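Local coordinates for pectate lyase (Bacillus subtilis, PDB 5AMV), which cleaves polygalacturonate by calcium-dependent elimination, giving oligosaccharides with an unsaturated residue at their non-reducing ends, at residues 167-172 with 213-218; 85-90 with 104-109; 206-211 with 220-225. All coordinates share one frame; numbering follows the deposited sequence.

Interaction 1 of 3, residues 167-172 with 213-218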
# COMPACT_ATOMS: atom_id res chain seq x y z
N PRO A 167 -1.14 -8.21 16.53
CA PRO A 167 -2.39 -7.67 16.01
C PRO A 167 -3.41 -7.39 17.12
O PRO A 167 -3.51 -8.16 18.08
CB PRO A 167 -2.93 -8.81 15.11
CG PRO A 167 -1.86 -9.77 14.91
CD PRO A 167 -0.79 -9.51 15.94
N GLN A 168 -4.15 -6.29 16.95
CA GLN A 168 -5.17 -5.88 17.89
C GLN A 168 -6.52 -6.53 17.55
O GLN A 168 -6.91 -6.53 16.39
CB GLN A 168 -5.32 -4.38 17.86
CG GLN A 168 -6.29 -3.83 18.89
CD GLN A 168 -6.53 -2.33 18.65
OE1 GLN A 168 -6.84 -1.93 17.54
NE2 GLN A 168 -6.33 -1.53 19.68
N TRP A 169 -7.22 -7.07 18.55
CA TRP A 169 -8.59 -7.52 18.33
C TRP A 169 -9.54 -6.32 18.32
O TRP A 169 -9.54 -5.50 19.26
CB TRP A 169 -8.99 -8.52 19.44
CG TRP A 169 -10.44 -8.94 19.39
CD1 TRP A 169 -11.34 -8.79 20.40
CD2 TRP A 169 -11.14 -9.57 18.30
NE1 TRP A 169 -12.58 -9.30 20.02
CE2 TRP A 169 -12.49 -9.78 18.74
CE3 TRP A 169 -10.77 -10.01 17.02
CZ2 TRP A 169 -13.45 -10.42 17.94
CZ3 TRP A 169 -11.74 -10.65 16.21
CH2 TRP A 169 -13.07 -10.83 16.67
N ASP A 170 -10.31 -6.20 17.25
CA ASP A 170 -11.36 -5.16 17.15
C ASP A 170 -12.69 -5.84 16.90
O ASP A 170 -13.00 -6.19 15.77
CB ASP A 170 -11.07 -4.19 16.02
CG ASP A 170 -11.98 -2.95 16.06
OD1 ASP A 170 -13.00 -2.95 16.83
OD2 ASP A 170 -11.68 -1.97 15.34
N PRO A 171 -13.49 -6.05 17.96
CA PRO A 171 -14.72 -6.86 17.81
C PRO A 171 -15.84 -6.15 17.02
O PRO A 171 -16.78 -6.81 16.56
CB PRO A 171 -15.16 -7.10 19.26
CG PRO A 171 -14.62 -5.91 20.00
CD PRO A 171 -13.29 -5.57 19.35
N THR A 172 -15.70 -4.84 16.82
CA THR A 172 -16.72 -4.08 16.07
C THR A 172 -16.34 -3.85 14.61
O THR A 172 -17.16 -3.37 13.81
CB THR A 172 -17.08 -2.77 16.75
OG1 THR A 172 -15.93 -1.94 16.85
CG2 THR A 172 -17.66 -3.03 18.12
N LYS A 213 -6.93 -18.92 13.16
CA LYS A 213 -8.10 -18.08 13.39
C LYS A 213 -8.40 -18.06 14.88
O LYS A 213 -8.36 -19.10 15.54
CB LYS A 213 -9.34 -18.64 12.68
CG LYS A 213 -9.36 -18.48 11.18
CD LYS A 213 -10.59 -19.16 10.58
CE LYS A 213 -11.04 -18.34 9.38
NZ LYS A 213 -12.05 -19.03 8.54
N TYR A 214 -8.73 -16.89 15.39
CA TYR A 214 -9.12 -16.75 16.79
C TYR A 214 -10.45 -16.04 16.79
O TYR A 214 -10.61 -15.03 16.09
CB TYR A 214 -8.09 -15.95 17.61
CG TYR A 214 -6.70 -16.54 17.68
CD1 TYR A 214 -6.51 -17.89 18.01
CD2 TYR A 214 -5.57 -15.75 17.43
CE1 TYR A 214 -5.22 -18.43 18.09
CE2 TYR A 214 -4.30 -16.28 17.49
CZ TYR A 214 -4.12 -17.61 17.82
OH TYR A 214 -2.85 -18.11 17.87
N TYR A 215 -11.41 -16.57 17.56
CA TYR A 215 -12.79 -16.06 17.53
C TYR A 215 -13.35 -16.20 16.11
O TYR A 215 -14.16 -15.38 15.66
CB TYR A 215 -12.86 -14.59 17.97
CG TYR A 215 -12.08 -14.18 19.23
CD1 TYR A 215 -12.00 -15.01 20.37
CD2 TYR A 215 -11.47 -12.92 19.29
CE1 TYR A 215 -11.28 -14.59 21.51
CE2 TYR A 215 -10.77 -12.50 20.42
CZ TYR A 215 -10.69 -13.33 21.52
OH TYR A 215 -10.01 -12.87 22.62
N GLY A 216 -12.88 -17.24 15.43
CA GLY A 216 -13.25 -17.50 14.05
C GLY A 216 -12.70 -16.56 12.99
O GLY A 216 -13.11 -16.66 11.82
N ARG A 217 -11.77 -15.67 13.38
CA ARG A 217 -11.26 -14.63 12.47
C ARG A 217 -9.75 -14.79 12.27
O ARG A 217 -9.00 -15.03 13.22
CB ARG A 217 -11.59 -13.21 12.98
CG ARG A 217 -13.09 -12.85 13.20
CD ARG A 217 -13.95 -12.82 11.90
NE ARG A 217 -13.61 -11.75 10.95
CZ ARG A 217 -14.03 -11.72 9.68
NH1 ARG A 217 -14.80 -12.70 9.21
NH2 ARG A 217 -13.70 -10.73 8.87
N LYS A 218 -9.31 -14.65 11.01
CA LYS A 218 -7.88 -14.72 10.62
C LYS A 218 -7.07 -13.87 11.57
O LYS A 218 -7.39 -12.69 11.72
CB LYS A 218 -7.69 -14.17 9.19
CG LYS A 218 -6.28 -14.39 8.59
CD LYS A 218 -5.93 -13.39 7.45
CE LYS A 218 -6.13 -13.92 6.01
NZ LYS A 218 -5.56 -13.00 4.88
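A tight beta hairpin with a two-residue loop, strands 213-214 and 217-218 joined by a type I' turn from Tyr214 to Arg217, presses its turn residue Tyr215 against Trp169 of the short strand 168-170. Both pieces belong to the long loops that stand out from the parallel beta-helix of this polysaccharide lyase and border its glycan pocket, to which Arg217 contributes. The aromatic pair is edge-to-face: the CD2-CE2 edge of Tyr215 comes down on the indole face, with the two planes at 63° and the Tyr215 ring centroid 4.6 Å from that of the five-membered ring of Trp169. Tyr215 CD2 lies over the middle of the indole, 3.3 Å from Trp169 CE2, which is close packing for two aromatic carbons. On the opposite indole face sits the backbone N of Pro171, nearer the rim, so the strand's own continuation backs the ring. Trp169 reaches out from its strand to the hairpin because chi1 (174°) sets CG trans to N. Tyr215 has a positive phi, as the first corner of a type I' turn requires, and its hydroxyl is tied to Leu89 O on helix 85-92, which helps fix the ring where it meets the indole. The hairpin itself is closed by both backbone bonds between Tyr214 and Arg217, Tyr214 N to Arg217 O being 2.9 Å. Arg217 closes the turn with a chain bent at chi2 and chi3; in one of two conformers, its guanidinium hydrogen-bonds Asn178 OD1 through NH2 and makes a weak bond to a bound galacturonate. Its aliphatic part then meets the indole differently from Tyr215, at the rim of the six-membered ring and near its plane, where Arg217 CG is 4.0 Å from Trp169 CZ3.

Interaction 2 of 3, residues 85-90 with 104-109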
# COMPACT_ATOMS: atom_id res chain seq x y z
N LEU A 85 -0.41 -14.05 24.73
CA LEU A 85 -1.52 -14.22 23.76
C LEU A 85 -2.67 -15.04 24.37
O LEU A 85 -3.83 -14.66 24.24
CB LEU A 85 -1.04 -14.82 22.43
CG LEU A 85 -2.11 -15.08 21.37
CD1 LEU A 85 -2.93 -13.79 21.00
CD2 LEU A 85 -1.52 -15.77 20.11
N ASP A 86 -2.37 -16.15 25.04
CA ASP A 86 -3.43 -16.93 25.66
C ASP A 86 -4.23 -16.12 26.68
O ASP A 86 -5.46 -16.17 26.65
CB ASP A 86 -2.89 -18.26 26.23
CG ASP A 86 -2.62 -19.30 25.12
OD1 ASP A 86 -3.50 -19.48 24.24
OD2 ASP A 86 -1.53 -19.92 25.09
N LYS A 87 -3.56 -15.32 27.51
CA LYS A 87 -4.29 -14.46 28.46
C LYS A 87 -5.10 -13.38 27.73
O LYS A 87 -6.23 -13.06 28.14
CB LYS A 87 -3.35 -13.83 29.49
CG LYS A 87 -2.76 -14.86 30.47
CD LYS A 87 -1.81 -14.17 31.44
CE LYS A 87 -1.06 -15.21 32.29
NZ LYS A 87 -0.13 -14.54 33.24
N TYR A 88 -4.55 -12.87 26.63
CA TYR A 88 -5.24 -11.83 25.87
C TYR A 88 -6.51 -12.43 25.28
O TYR A 88 -7.60 -11.83 25.36
CB TYR A 88 -4.31 -11.34 24.77
CG TYR A 88 -4.87 -10.22 23.94
CD1 TYR A 88 -5.72 -10.46 22.83
CD2 TYR A 88 -4.57 -8.90 24.27
CE1 TYR A 88 -6.21 -9.38 22.06
CE2 TYR A 88 -5.05 -7.84 23.51
CZ TYR A 88 -5.88 -8.09 22.42
OH TYR A 88 -6.36 -7.03 21.68
N LEU A 89 -6.39 -13.63 24.71
CA LEU A 89 -7.55 -14.31 24.10
C LEU A 89 -8.65 -14.57 25.14
O LEU A 89 -9.85 -14.34 24.87
CB LEU A 89 -7.10 -15.62 23.47
CG LEU A 89 -6.28 -15.42 22.17
CD1 LEU A 89 -5.72 -16.77 21.66
CD2 LEU A 89 -7.13 -14.77 21.07
N LYS A 90 -8.26 -15.05 26.32
CA LYS A 90 -9.23 -15.21 27.39
C LYS A 90 -9.84 -13.87 27.83
O LYS A 90 -11.07 -13.76 28.04
CB LYS A 90 -8.60 -15.91 28.60
CG LYS A 90 -9.65 -16.41 29.59
CD LYS A 90 -8.94 -17.22 30.68
CE LYS A 90 -9.93 -17.97 31.57
NZ LYS A 90 -10.24 -17.15 32.75
N GLY A 104 -7.75 -2.51 29.64
CA GLY A 104 -7.22 -3.20 30.79
C GLY A 104 -5.86 -3.83 30.49
O GLY A 104 -5.28 -3.61 29.42
N THR A 105 -5.41 -4.70 31.41
CA THR A 105 -4.03 -5.19 31.48
C THR A 105 -3.50 -5.77 30.17
O THR A 105 -2.42 -5.40 29.69
CB THR A 105 -3.92 -6.31 32.53
OG1 THR A 105 -4.57 -5.90 33.74
CG2 THR A 105 -2.46 -6.70 32.79
N GLN A 106 -4.24 -6.76 29.65
CA GLN A 106 -3.72 -7.48 28.48
C GLN A 106 -3.63 -6.62 27.24
O GLN A 106 -2.63 -6.68 26.49
CB GLN A 106 -4.46 -8.80 28.20
CG GLN A 106 -3.98 -9.97 29.09
CD GLN A 106 -2.48 -10.24 28.99
OE1 GLN A 106 -1.92 -10.28 27.89
NE2 GLN A 106 -1.84 -10.47 30.14
N GLU A 107 -4.65 -5.78 27.02
CA GLU A 107 -4.60 -4.86 25.89
C GLU A 107 -3.52 -3.81 26.08
O GLU A 107 -2.82 -3.48 25.10
CB GLU A 107 -5.99 -4.21 25.68
CG GLU A 107 -5.94 -3.10 24.61
CD GLU A 107 -5.56 -3.54 23.21
OE1 GLU A 107 -5.50 -4.76 22.92
OE2 GLU A 107 -5.35 -2.60 22.39
N GLU A 108 -3.34 -3.30 27.31
CA GLU A 108 -2.24 -2.38 27.55
C GLU A 108 -0.91 -3.02 27.25
O GLU A 108 -0.02 -2.38 26.71
CB GLU A 108 -2.23 -1.84 28.99
CG GLU A 108 -3.46 -0.96 29.26
CD GLU A 108 -3.64 -0.58 30.71
OE1 GLU A 108 -2.94 -1.11 31.59
OE2 GLU A 108 -4.53 0.29 30.94
N ALA A 109 -0.75 -4.29 27.63
CA ALA A 109 0.56 -4.93 27.43
C ALA A 109 0.78 -5.23 25.94
O ALA A 109 1.90 -5.13 25.44
CB ALA A 109 0.65 -6.20 28.24
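Tyr88 and Glu107 run side by side and point the same way, one from each helix, and they meet at their ends: Tyr88 OH donates to Glu107 OE1 at 2.7 Å, approaching nearly in line with the carboxylate C-O bond. The ring and carboxylate planes are turned 51° apart, and the oxygen lies at the ring's edge, close to its plane. Further back along that edge, Tyr88 CD2 is 3.7 Å from Gln106 O, so ring carbons rest on the backbone of the second helix. Glu107 folds back at chi2 (62°) to bring OE1 to the phenol, while its OE2 pairs with Arg110. Tyr88 OH also accepts from the backbone N of Trp169, so a phenylalanine here would probably cost Glu107 OE1 its phenol donor and leave the Trp169 N-H without this acceptor. Gln106 crosses Lys87 obliquely, its amide carbon CD 3.7 Å from Lys87 CB. The amide is held by the chain just before the first helix, NE2 bonding Glu82 O and OE1 accepting from Asp84 N. Lys87 lends its aliphatic part to the contact and then extends away. The axes of 85-90 and 105-109 pass 9.3 Å apart at 131°: the short helix 85-92 packs against the first turn of the long helix 105-121, with helix 94-97 between them in the chain, in the helical region outside the parallel beta-helix of this polysaccharide lyase 1 enzyme.

Interaction 3 of 3, residues 206-211 with 220-225. With CA (calcium ion), chain C.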
# COMPACT_ATOMS: atom_id res chain seq x y z
N ARG A 206 6.23 -15.22 4.75
CA ARG A 206 5.19 -15.36 5.77
C ARG A 206 3.78 -15.10 5.18
O ARG A 206 3.06 -14.18 5.60
CB ARG A 206 5.49 -14.48 6.99
CG ARG A 206 6.68 -15.07 7.79
CD ARG A 206 6.88 -14.43 9.16
NE ARG A 206 7.47 -13.08 9.11
CZ ARG A 206 7.99 -12.46 10.18
NH1 ARG A 206 7.95 -13.06 11.37
NH2 ARG A 206 8.53 -11.25 10.10
N PRO A 207 3.39 -15.92 4.18
CA PRO A 207 2.05 -15.73 3.63
C PRO A 207 0.95 -15.94 4.68
O PRO A 207 1.11 -16.72 5.65
CB PRO A 207 1.97 -16.78 2.50
CG PRO A 207 2.96 -17.90 2.97
CD PRO A 207 4.07 -17.13 3.66
N ASP A 208 -0.17 -15.25 4.48
CA ASP A 208 -1.28 -15.27 5.41
C ASP A 208 -1.92 -16.64 5.65
O ASP A 208 -2.55 -16.85 6.69
CB ASP A 208 -2.38 -14.33 4.93
CG ASP A 208 -1.99 -12.88 5.00
OD1 ASP A 208 -0.91 -12.59 5.56
OD2 ASP A 208 -2.76 -12.04 4.48
N SER A 209 -1.75 -17.54 4.67
CA SER A 209 -2.34 -18.88 4.74
C SER A 209 -1.94 -19.64 6.00
O SER A 209 -2.68 -20.50 6.47
CB SER A 209 -1.94 -19.70 3.50
OG SER A 209 -0.53 -19.80 3.42
N THR A 210 -0.79 -19.28 6.56
CA THR A 210 -0.25 -19.97 7.75
C THR A 210 -0.77 -19.42 9.07
O THR A 210 -0.41 -19.95 10.14
CB THR A 210 1.29 -19.91 7.79
OG1 THR A 210 1.71 -18.55 7.85
CG2 THR A 210 1.91 -20.57 6.52
N SER A 211 -1.59 -18.37 9.02
CA SER A 211 -2.11 -17.74 10.24
C SER A 211 -3.34 -18.49 10.80
O SER A 211 -4.22 -18.90 10.04
CB SER A 211 -2.43 -16.26 9.99
OG SER A 211 -1.23 -15.55 9.68
N GLN A 220 -4.53 -11.76 11.60
CA GLN A 220 -3.89 -11.04 10.50
C GLN A 220 -2.64 -10.27 10.94
O GLN A 220 -2.74 -9.36 11.75
CB GLN A 220 -4.89 -10.12 9.83
CG GLN A 220 -4.30 -9.33 8.66
CD GLN A 220 -3.76 -10.21 7.53
OE1 GLN A 220 -2.56 -10.43 7.39
NE2 GLN A 220 -4.67 -10.73 6.72
N HIS A 221 -1.49 -10.64 10.37
CA HIS A 221 -0.20 -9.99 10.69
C HIS A 221 0.18 -8.88 9.74
O HIS A 221 1.15 -8.14 10.00
CB HIS A 221 0.93 -11.03 10.69
CG HIS A 221 0.78 -12.07 11.74
ND1 HIS A 221 1.08 -11.83 13.06
CD2 HIS A 221 0.37 -13.37 11.68
CE1 HIS A 221 0.85 -12.92 13.78
NE2 HIS A 221 0.41 -13.87 12.96
N HIS A 222 -0.49 -8.81 8.59
CA HIS A 222 -0.22 -7.72 7.64
C HIS A 222 -1.37 -6.76 7.51
O HIS A 222 -2.53 -7.13 7.77
CB HIS A 222 -0.01 -8.32 6.24
CG HIS A 222 1.13 -9.28 6.18
ND1 HIS A 222 0.96 -10.62 5.96
CD2 HIS A 222 2.46 -9.09 6.35
CE1 HIS A 222 2.14 -11.22 5.98
NE2 HIS A 222 3.06 -10.31 6.20
N ASP A 223 -1.09 -5.56 7.04
CA ASP A 223 -2.10 -4.59 6.68
C ASP A 223 -2.01 -4.29 5.17
O ASP A 223 -2.13 -5.17 4.34
CB ASP A 223 -1.90 -3.33 7.53
CG ASP A 223 -3.18 -2.52 7.70
OD1 ASP A 223 -4.24 -3.12 7.99
OD2 ASP A 223 -3.13 -1.28 7.56
N GLY A 224 -1.78 -3.03 4.84
CA GLY A 224 -1.66 -2.60 3.41
C GLY A 224 -0.27 -2.69 2.79
O GLY A 224 0.70 -3.07 3.46
N GLN A 225 -0.20 -2.41 1.49
CA GLN A 225 1.05 -2.36 0.73
C GLN A 225 1.39 -0.89 0.52
O GLN A 225 2.42 -0.43 0.99
CB GLN A 225 0.88 -3.12 -0.60
CG GLN A 225 0.54 -4.57 -0.27
CD GLN A 225 0.50 -5.41 -1.52
OE1 GLN A 225 -0.36 -5.26 -2.36
NE2 GLN A 225 1.47 -6.32 -1.64
CA CA C . -2.58 0.77 6.41
O HOH W 1 -1.09 -12.92 8.48
O HOH W 2 -4.93 0.73 6.40
O HOH W 3 -3.00 3.05 6.33
O HOH W 4 -1.77 0.95 8.60
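The imidazole of His222 is approached along its edge by two oxygens from the other segment, Asp208 OD1 at ND1 and the carbonyl oxygen of Arg206 at CE1. His222 ND1 donates to Asp208 OD1 at 2.7 Å, the oxygen only 2° out of the ring plane and accepting on its syn lone pair. Carboxylate and imidazole are nearly coplanar, 27° apart. Next to this bond, Arg206 O comes within 3.1 Å of His222 CE1. The other ring nitrogen, His222 NE2, is bonded to Asp161 OD1, and with both nitrogens engaged the imidazole is fixed in rotation. His221 presents its edge as well: Ser211 OG lies near the ring plane, 3.4 Å from His221 CD2, while ND1 on the same ring bonds to Asp164 O. These residues sit in the loop between strands 200-202 and 213-214 and the loop between 217-218 and 226-229, which project from the parallel beta-helix of the polysaccharide lyase 1 family, and the second loop runs directly into the calcium site. Asp223 OD2 binds the calcium at 2.4 Å, with Asp184, Asp227 and three waters among the other ligands; Asp223 follows His222 in the chain, so the histidine-carboxylate bond fastens the backbone just before a metal ligand. A water joins the loops a second time, accepting from His221 N at 3.0 Å and hydrogen-bonded to Ser211 OG; it lies 2.9 Å from Asp208 OD1, probably donating to it. Asp208 OD2 forms a salt bridge with Lys218, whose positive charge would be expected to favour the ionised carboxylate. Behind it, the short 3-10 turn 208-210 is tied by Thr210 OG1, which bonds Pro207 O at 2.9 Å.

Along the chain interaction 2 closes before the others open, whereas interactions 1 and 3 alternate: 167-172, 206-211, 213-218, then 220-225. The centres of 1 and 2, and of 1 and 3, are each about 13 Å apart, while 2 and 3 lie about 21 Å apart between centres, without touching. Interaction 1 is therefore the middle member. It meets the helices of interaction 2 through Gln168 with Glu107 and Tyr214 against Leu85 and Leu89, and it meets interaction 3 where Pro167 packs on Gln220 and His221. Together they form a continuous path from the outlying helices, through the hairpin beside the glycan pocket, to the calcium-bearing side of the beta-helix.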